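Local coordinates for CDGSH iron-sulfur domain-containing protein 3, mitochondrial (Homo sapiens, PDB 6AVJ), which binds two [2Fe-2S] clusters per monomer, can pass them to apoferredoxins, and helps keep mitochondrial iron and reactive oxygen species at normal levels, at residues P1-V5 with R44-S48. The protein carries 2 engineered substitutions. Residues are numbered along the deposited sequence; the frame is centred on the assembly and turned at random.
Sequences PARSV and RTGLS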
loop_
_atom_site.group_PDB
_atom_site.type_symbol
_atom_site.label_atom_id
_atom_site.label_comp_id
_atom_site.label_asym_id
_atom_site.label_seq_id
_atom_site.Cartn_x
_atom_site.Cartn_y
_atom_site.Cartn_z
ATOM N N PRO A 1 -1.308 10.056 -14.076
ATOM C CA PRO A 1 -0.700 8.723 -13.919
ATOM C C PRO A 1 -1.716 7.629 -14.121
ATOM O O PRO A 1 -2.869 7.935 -14.339
ATOM C CB PRO A 1 -0.180 8.737 -12.481
ATOM C CG PRO A 1 0.029 10.247 -12.201
ATOM C CD PRO A 1 -1.123 10.891 -12.879
ATOM N N ALA A 2 -1.283 6.370 -14.110
ATOM C CA ALA A 2 -2.230 5.271 -14.146
ATOM C C ALA A 2 -3.137 5.307 -12.907
ATOM O O ALA A 2 -2.795 5.899 -11.878
ATOM C CB ALA A 2 -1.469 3.937 -14.223
ATOM N N ARG A 3 -4.307 4.656 -13.007
ATOM C CA ARG A 3 -5.144 4.427 -11.822
ATOM C C ARG A 3 -4.451 3.446 -10.865
ATOM O O ARG A 3 -3.779 2.525 -11.299
ATOM C CB ARG A 3 -6.516 3.862 -12.247
ATOM C CG ARG A 3 -7.311 4.848 -13.154
ATOM C CD ARG A 3 -8.714 4.328 -13.567
ATOM N NE ARG A 3 -9.655 4.309 -12.446
ATOM C CZ ARG A 3 -10.832 3.682 -12.455
ATOM N NH1 ARG A 3 -11.249 3.011 -13.532
ATOM N NH2 ARG A 3 -11.593 3.720 -11.369
ATOM N N SER A 4 -4.617 3.643 -9.556
ATOM C CA SER A 4 -4.144 2.591 -8.663
ATOM C C SER A 4 -5.114 1.409 -8.690
ATOM O O SER A 4 -6.292 1.533 -9.043
ATOM C CB SER A 4 -3.999 3.111 -7.231
ATOM O OG SER A 4 -5.292 3.471 -6.775
ATOM N N VAL A 5 -4.621 0.262 -8.264
ATOM C CA VAL A 5 -5.438 -0.946 -8.208
ATOM C C VAL A 5 -5.393 -1.568 -6.804
ATOM O O VAL A 5 -4.507 -1.299 -5.990
ATOM C CB VAL A 5 -4.988 -1.966 -9.306
ATOM C CG1 VAL A 5 -5.080 -1.313 -10.730
ATOM C CG2 VAL A 5 -3.556 -2.497 -9.040
ATOM N N ARG A 44 5.802 1.983 -16.138
ATOM C CA ARG A 44 5.631 3.392 -16.519
ATOM C C ARG A 44 4.254 3.930 -16.102
ATOM O O ARG A 44 3.528 4.561 -16.868
ATOM C CB ARG A 44 5.921 3.579 -18.012
ATOM C CG ARG A 44 7.376 3.164 -18.366
ATOM C CD ARG A 44 7.854 3.546 -19.794
ATOM N NE ARG A 44 7.901 4.994 -19.979
ATOM C CZ ARG A 44 7.031 5.694 -20.696
ATOM N NH1 ARG A 44 6.050 5.099 -21.347
ATOM N NH2 ARG A 44 7.141 7.006 -20.768
ATOM N N THR A 45 3.913 3.717 -14.833
ATOM C CA THR A 45 2.607 4.139 -14.355
ATOM C C THR A 45 2.507 5.644 -14.121
ATOM O O THR A 45 1.404 6.140 -13.938
ATOM C CB THR A 45 2.252 3.464 -13.025
ATOM O OG1 THR A 45 3.164 3.910 -11.998
ATOM C CG2 THR A 45 2.288 1.933 -13.126
ATOM N N GLY A 46 3.627 6.348 -14.001
ATOM C CA GLY A 46 3.620 7.716 -13.523
ATOM C C GLY A 46 3.518 7.843 -12.019
ATOM O O GLY A 46 3.572 8.970 -11.512
ATOM N N LEU A 47 3.334 6.733 -11.291
ATOM C CA LEU A 47 3.222 6.752 -9.828
ATOM C C LEU A 47 4.579 6.434 -9.240
ATOM O O LEU A 47 5.472 5.953 -9.933
ATOM C CB LEU A 47 2.166 5.742 -9.353
ATOM C CG LEU A 47 0.751 6.014 -9.894
ATOM C CD1 LEU A 47 -0.203 4.835 -9.574
ATOM C CD2 LEU A 47 0.172 7.340 -9.384
ATOM N N SER A 48 4.748 6.733 -7.954
ATOM C CA SER A 48 5.994 6.408 -7.289
ATOM C C SER A 48 5.707 6.207 -5.800
ATOM O O SER A 48 4.694 6.698 -5.306
ATOM C CB SER A 48 7.055 7.499 -7.516
ATOM O OG SER A 48 6.625 8.675 -6.930
#
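The ST turn at Thr45, in the loop after the short helix 39-42 beside the first [2Fe-2S] site, is where Pro1 and Ala2 of the N-terminal segment are held. Ala2 N donates a nearly straight hydrogen bond to Thr45 O (2.7 Å, 170°), lying in the carbonyl plane. Beside it the small methyl of Ala2 fits against Thr45, CB to CB at 3.9 Å. Threonine suits the turn because OG1, set between its own backbone N and carbonyl carbon (chi1 65°), accepts from Leu47 N at 2.9 Å and donates a hydrogen bond to the backbone O of the engineered Cys40. In this CDGSH protein of the NEET fold, Arg44, with positive phi, ends the helix in a Schellman motif just before the turn. Gly46 then has positive phi, where a side chain would crowd the preceding carbonyl and Pro1 CB. The forked end of Leu47 lets it meet both residues: CD2 presses on Pro1 CB, tight at 3.4 Å, the two side chains crossing at about a right angle, while CD1 lies 3.6 Å from Ala2 O. Leu47 also touches Cys27, a cluster ligand, and an alanine here would probably take away the branch that packs on the proline ring and open a gap beside that cysteine.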